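Local coordinates for NOL1/NOP2/sun family protein (Enterococcus faecium, PDB 3M4X), which probably methylates cytosine in ribosomal RNA as an RsmF-like methyltransferase with a C-terminal PUA-like domain that probably binds RNA, at residues A[344-356]-A[369-382]. Sequence-based numbering, arbitrary orientation.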
loop_
_atom_site.group_PDB
_atom_site.type_symbol
_atom_site.label_atom_id
_atom_site.label_comp_id
_atom_site.label_asym_id
_atom_site.label_seq_id
_atom_site.Cartn_x
_atom_site.Cartn_y
_atom_site.Cartn_z
ATOM N N ARG A 344 -6.152 19.499 -8.921
ATOM C CA ARG A 344 -5.734 20.890 -8.749
ATOM C C ARG A 344 -4.217 21.007 -8.705
ATOM O O ARG A 344 -3.547 20.160 -8.128
ATOM C CB ARG A 344 -6.320 21.471 -7.461
ATOM C CG ARG A 344 -7.701 20.957 -7.122
ATOM C CD ARG A 344 -8.489 21.987 -6.329
ATOM N NE ARG A 344 -7.856 22.333 -5.058
ATOM C CZ ARG A 344 -7.965 23.525 -4.475
ATOM N NH1 ARG A 344 -8.674 24.488 -5.055
ATOM N NH2 ARG A 344 -7.359 23.759 -3.318
ATOM N N LEU A 345 -3.672 22.069 -9.287
ATOM C CA LEU A 345 -2.225 22.241 -9.287
ATOM C C LEU A 345 -1.773 23.193 -8.182
ATOM O O LEU A 345 -2.134 24.366 -8.175
ATOM C CB LEU A 345 -1.730 22.725 -10.655
ATOM C CG LEU A 345 -2.081 21.829 -11.843
ATOM C CD1 LEU A 345 -1.841 22.555 -13.150
ATOM C CD2 LEU A 345 -1.295 20.532 -11.791
ATOM N N LEU A 346 -0.983 22.673 -7.248
ATOM C CA LEU A 346 -0.474 23.477 -6.146
ATOM C C LEU A 346 1.044 23.413 -6.099
ATOM O O LEU A 346 1.649 22.436 -6.542
ATOM C CB LEU A 346 -1.047 22.991 -4.817
ATOM C CG LEU A 346 -2.529 22.614 -4.757
ATOM C CD1 LEU A 346 -2.917 22.285 -3.327
ATOM C CD2 LEU A 346 -3.429 23.710 -5.301
ATOM N N VAL A 347 1.659 24.457 -5.557
ATOM C CA VAL A 347 3.103 24.481 -5.384
ATOM C C VAL A 347 3.478 24.669 -3.909
ATOM O O VAL A 347 2.915 25.521 -3.223
ATOM C CB VAL A 347 3.754 25.597 -6.232
ATOM C CG1 VAL A 347 5.271 25.493 -6.178
ATOM C CG2 VAL A 347 3.266 25.530 -7.680
ATOM N N PHE A 348 4.400 23.843 -3.422
ATOM C CA PHE A 348 5.010 24.036 -2.111
ATOM C C PHE A 348 6.504 23.808 -2.291
ATOM O O PHE A 348 6.903 22.768 -2.811
ATOM C CB PHE A 348 4.478 23.027 -1.082
ATOM C CG PHE A 348 3.010 22.725 -1.210
ATOM C CD1 PHE A 348 2.582 21.446 -1.535
ATOM C CD2 PHE A 348 2.058 23.706 -0.988
ATOM C CE1 PHE A 348 1.227 21.151 -1.647
ATOM C CE2 PHE A 348 0.701 23.421 -1.100
ATOM C CZ PHE A 348 0.286 22.142 -1.432
ATOM N N ASN A 349 7.332 24.767 -1.882
ATOM C CA ASN A 349 8.782 24.623 -2.034
ATOM C C ASN A 349 9.220 24.402 -3.479
ATOM O O ASN A 349 10.216 23.712 -3.729
ATOM C CB ASN A 349 9.303 23.461 -1.183
ATOM C CG ASN A 349 9.568 23.858 0.250
ATOM O OD1 ASN A 349 9.480 25.034 0.605
ATOM N ND2 ASN A 349 9.904 22.880 1.082
ATOM N N ASP A 350 8.471 24.975 -4.419
ATOM C CA ASP A 350 8.766 24.853 -5.847
ATOM C C ASP A 350 8.436 23.466 -6.400
ATOM O O ASP A 350 8.696 23.168 -7.569
ATOM C CB ASP A 350 10.227 25.203 -6.141
ATOM C CG ASP A 350 10.622 26.546 -5.582
ATOM O OD1 ASP A 350 11.447 26.561 -4.641
ATOM O OD2 ASP A 350 10.105 27.577 -6.075
ATOM N N HIS A 351 7.874 22.621 -5.545
ATOM C CA HIS A 351 7.355 21.336 -5.965
ATOM C C HIS A 351 5.943 21.532 -6.512
ATOM O O HIS A 351 5.064 22.037 -5.808
ATOM C CB HIS A 351 7.312 20.357 -4.785
ATOM C CG HIS A 351 8.641 20.108 -4.139
ATOM N ND1 HIS A 351 9.786 19.843 -4.858
ATOM C CD2 HIS A 351 9.001 20.054 -2.832
ATOM C CE1 HIS A 351 10.795 19.647 -4.027
ATOM N NE2 HIS A 351 10.342 19.771 -2.790
ATOM N N LEU A 352 5.727 21.130 -7.764
ATOM C CA LEU A 352 4.396 21.160 -8.361
ATOM C C LEU A 352 3.656 19.848 -8.079
ATOM O O LEU A 352 4.173 18.764 -8.340
ATOM C CB LEU A 352 4.502 21.399 -9.866
ATOM C CG LEU A 352 3.210 21.587 -10.654
ATOM C CD1 LEU A 352 2.439 22.790 -10.125
ATOM C CD2 LEU A 352 3.529 21.768 -12.134
ATOM N N TRP A 353 2.445 19.952 -7.542
ATOM C CA TRP A 353 1.670 18.779 -7.178
ATOM C C TRP A 353 0.336 18.823 -7.866
ATOM O O TRP A 353 -0.238 19.889 -8.065
ATOM C CB TRP A 353 1.413 18.745 -5.668
ATOM C CG TRP A 353 2.611 18.447 -4.859
ATOM C CD1 TRP A 353 3.486 19.346 -4.324
ATOM C CD2 TRP A 353 3.067 17.154 -4.466
ATOM N NE1 TRP A 353 4.470 18.686 -3.628
ATOM C CE2 TRP A 353 4.239 17.335 -3.708
ATOM C CE3 TRP A 353 2.612 15.852 -4.691
ATOM C CZ2 TRP A 353 4.950 16.273 -3.172
ATOM C CZ3 TRP A 353 3.320 14.801 -4.158
ATOM C CH2 TRP A 353 4.475 15.014 -3.411
ATOM N N GLU A 354 -0.181 17.654 -8.203
ATOM C CA GLU A 354 -1.528 17.575 -8.726
ATOM C C GLU A 354 -2.311 16.805 -7.694
ATOM O O GLU A 354 -2.024 15.633 -7.444
ATOM C CB GLU A 354 -1.549 16.853 -10.073
ATOM C CG GLU A 354 -2.945 16.623 -10.630
ATOM C CD GLU A 354 -2.918 15.914 -11.960
ATOM O OE1 GLU A 354 -1.860 15.936 -12.622
ATOM O OE2 GLU A 354 -3.949 15.328 -12.343
ATOM N N VAL A 355 -3.287 17.475 -7.089
ATOM C CA VAL A 355 -4.008 16.943 -5.944
ATOM C C VAL A 355 -5.431 16.585 -6.340
ATOM O O VAL A 355 -6.094 17.352 -7.028
ATOM C CB VAL A 355 -4.063 17.979 -4.805
ATOM C CG1 VAL A 355 -4.593 17.337 -3.536
ATOM C CG2 VAL A 355 -2.686 18.559 -4.562
ATOM N N PRO A 356 -5.907 15.412 -5.905
ATOM C CA PRO A 356 -7.256 14.989 -6.273
ATOM C C PRO A 356 -8.282 15.986 -5.779
ATOM O O PRO A 356 -8.096 16.640 -4.757
ATOM C CB PRO A 356 -7.413 13.657 -5.544
ATOM C CG PRO A 356 -6.025 13.177 -5.353
ATOM C CD PRO A 356 -5.226 14.403 -5.085
ATOM N N ARG A 369 3.131 13.357 1.202
ATOM C CA ARG A 369 2.910 13.251 -0.227
ATOM C C ARG A 369 1.508 13.728 -0.565
ATOM O O ARG A 369 0.532 13.226 -0.017
ATOM C CB ARG A 369 3.125 11.804 -0.679
ATOM C CG ARG A 369 3.055 11.603 -2.175
ATOM C CD ARG A 369 3.927 10.431 -2.610
ATOM N NE ARG A 369 4.646 10.825 -3.799
ATOM C CZ ARG A 369 5.961 10.925 -3.883
ATOM N NH1 ARG A 369 6.725 10.599 -2.852
ATOM N NH2 ARG A 369 6.500 11.318 -5.023
ATOM N N THR A 370 1.409 14.701 -1.470
ATOM C CA THR A 370 0.127 15.331 -1.774
ATOM C C THR A 370 -0.310 15.088 -3.211
ATOM O O THR A 370 -0.250 15.989 -4.045
ATOM C CB THR A 370 0.197 16.858 -1.518
ATOM O OG1 THR A 370 0.587 17.099 -0.162
ATOM C CG2 THR A 370 -1.144 17.503 -1.758
ATOM N N GLY A 371 -0.752 13.869 -3.507
ATOM C CA GLY A 371 -1.177 13.541 -4.859
ATOM C C GLY A 371 -0.012 13.186 -5.775
ATOM O O GLY A 371 0.913 12.474 -5.382
ATOM N N LEU A 372 -0.054 13.677 -7.006
ATOM C CA LEU A 372 1.004 13.367 -7.952
ATOM C C LEU A 372 2.008 14.501 -8.014
ATOM O O LEU A 372 1.667 15.639 -8.350
ATOM C CB LEU A 372 0.443 13.066 -9.348
ATOM C CG LEU A 372 1.496 12.693 -10.413
ATOM C CD1 LEU A 372 2.200 11.369 -10.068
ATOM C CD2 LEU A 372 0.892 12.646 -11.831
ATOM N N HIS A 373 3.251 14.178 -7.679
ATOM C CA HIS A 373 4.356 15.111 -7.817
ATOM C C HIS A 373 4.741 15.234 -9.297
ATOM O O HIS A 373 5.272 14.292 -9.886
ATOM C CB HIS A 373 5.543 14.603 -6.998
ATOM C CG HIS A 373 6.758 15.462 -7.097
ATOM N ND1 HIS A 373 6.691 16.828 -7.272
ATOM C CD2 HIS A 373 8.075 15.155 -7.039
ATOM C CE1 HIS A 373 7.913 17.324 -7.322
ATOM N NE2 HIS A 373 8.771 16.327 -7.183
ATOM N N LEU A 374 4.472 16.392 -9.897
ATOM C CA LEU A 374 4.671 16.573 -11.336
ATOM C C LEU A 374 6.106 16.960 -11.693
ATOM O O LEU A 374 6.631 16.544 -12.729
ATOM C CB LEU A 374 3.696 17.616 -11.887
ATOM C CG LEU A 374 2.213 17.231 -11.853
ATOM C CD1 LEU A 374 1.340 18.404 -12.235
ATOM C CD2 LEU A 374 1.924 16.044 -12.756
ATOM N N GLY A 375 6.729 17.765 -10.836
ATOM C CA GLY A 375 8.101 18.190 -11.041
ATOM C C GLY A 375 8.477 19.381 -10.171
ATOM O O GLY A 375 7.697 19.807 -9.313
ATOM N N ASP A 376 9.678 19.911 -10.398
ATOM C CA ASP A 376 10.203 21.020 -9.610
ATOM C C ASP A 376 10.587 22.194 -10.488
ATOM O O ASP A 376 11.182 22.028 -11.557
ATOM C CB ASP A 376 11.433 20.595 -8.808
ATOM C CG ASP A 376 11.112 19.552 -7.768
ATOM O OD1 ASP A 376 9.950 19.524 -7.322
ATOM O OD2 ASP A 376 12.008 18.765 -7.398
ATOM N N PHE A 377 10.254 23.386 -10.020
ATOM C CA PHE A 377 10.711 24.599 -10.665
ATOM C C PHE A 377 12.100 24.923 -10.149
ATOM O O PHE A 377 12.399 24.722 -8.972
ATOM C CB PHE A 377 9.768 25.748 -10.347
ATOM C CG PHE A 377 8.374 25.556 -10.875
ATOM C CD1 PHE A 377 7.327 25.263 -10.007
ATOM C CD2 PHE A 377 8.106 25.693 -12.232
ATOM C CE1 PHE A 377 6.046 25.106 -10.478
ATOM C CE2 PHE A 377 6.825 25.539 -12.715
ATOM C CZ PHE A 377 5.794 25.240 -11.838
ATOM N N LYS A 378 12.959 25.404 -11.038
ATOM C CA LYS A 378 14.268 25.878 -10.621
ATOM C C LYS A 378 14.595 27.192 -11.315
ATOM O O LYS A 378 13.696 27.965 -11.659
ATOM C CB LYS A 378 15.347 24.823 -10.883
ATOM C CG LYS A 378 15.195 23.580 -10.018
ATOM C CD LYS A 378 16.466 22.754 -9.984
ATOM C CE LYS A 378 16.299 21.533 -9.093
ATOM N NZ LYS A 378 17.560 20.744 -8.985
ATOM N N LYS A 379 15.883 27.444 -11.507
ATOM C CA LYS A 379 16.341 28.649 -12.186
ATOM C C LYS A 379 15.756 28.736 -13.595
ATOM O O LYS A 379 16.231 28.072 -14.519
ATOM C CB LYS A 379 17.871 28.663 -12.221
ATOM C CG LYS A 379 18.488 27.465 -11.504
ATOM C CD LYS A 379 19.901 27.735 -11.016
ATOM C CE LYS A 379 20.396 26.586 -10.144
ATOM N NZ LYS A 379 21.711 26.882 -9.511
ATOM N N ASN A 380 14.708 29.545 -13.739
ATOM C CA ASN A 380 14.048 29.775 -15.026
ATOM C C ASN A 380 13.593 28.504 -15.743
ATOM O O ASN A 380 13.507 28.479 -16.971
ATOM C CB ASN A 380 14.960 30.582 -15.959
ATOM C CG ASN A 380 15.464 31.864 -15.322
ATOM O OD1 ASN A 380 14.815 32.436 -14.445
ATOM N ND2 ASN A 380 16.630 32.323 -15.765
ATOM N N ARG A 381 13.291 27.454 -14.986
ATOM C CA ARG A 381 12.993 26.162 -15.595
ATOM C C ARG A 381 12.045 25.293 -14.764
ATOM O O ARG A 381 11.975 25.409 -13.534
ATOM C CB ARG A 381 14.296 25.395 -15.832
ATOM C CG ARG A 381 15.009 25.068 -14.535
ATOM C CD ARG A 381 16.372 24.442 -14.730
ATOM N NE ARG A 381 17.028 24.262 -13.438
ATOM C CZ ARG A 381 18.308 23.946 -13.279
ATOM N NH1 ARG A 381 19.086 23.775 -14.337
ATOM N NH2 ARG A 381 18.812 23.806 -12.060
ATOM N N PHE A 382 11.319 24.421 -15.457
ATOM C CA PHE A 382 10.551 23.363 -14.816
ATOM C C PHE A 382 11.165 22.002 -15.139
ATOM O O PHE A 382 11.480 21.720 -16.293
ATOM C CB PHE A 382 9.094 23.387 -15.269
ATOM C CG PHE A 382 8.301 22.192 -14.811
ATOM C CD1 PHE A 382 7.689 22.185 -13.570
ATOM C CD2 PHE A 382 8.178 21.067 -15.623
ATOM C CE1 PHE A 382 6.962 21.073 -13.148
ATOM C CE2 PHE A 382 7.454 19.973 -15.213
ATOM C CZ PHE A 382 6.845 19.969 -13.975
#
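Leu352 O takes two N-H groups from segment 369-382. Leu374 N donates the stronger bond, at 2.9 Å from Leu352 O and tilted 26° from the carbonyl plane. His373 ND1 adds a weak one, 3.4 Å from Leu352 O. The double grip sits at a beta bulge, where the register slips by one residue between the Leu352–Gly375 and Trp353–His373 pairs. Regular antiparallel bonding continues on both sides, with Leu352 N donating to Gly375 O and Glu354 pairing with Leu372 in both directions.

Strands 351-355 and 372-378 are the two central strands of a four-stranded antiparallel meander in the first C-terminal domain of the RsmF family. One face carries His351, Trp353, His373 and Asp376. His373 CB lies over the six-membered ring of Trp353, 3.8 Å from its centroid, in a CH-pi contact. Thr370 N meets the opposite indole face. His351 ND1 donates to Asp376 OD1, but the modelled 2.5 Å is suspiciously short and its exact geometry doubtful.

The other face is mostly apolar. Leu352 has CG anti to its backbone N (chi1 -175°), and its CD2 branch reaches Phe382 CE1 at 3.6 Å and Leu374 CD1 at 4.0 Å. Trp330 of helix 324-336 packs on Leu345, Leu352 and Leu374. The extended Glu354 side chain crosses Leu374 at a slant, with OE1 near the CD2 methyl. Glu354 OE1 hydrogen-bonds with Tyr339 OH, and OE2 with the backbone N of Thr342 and of Gly343.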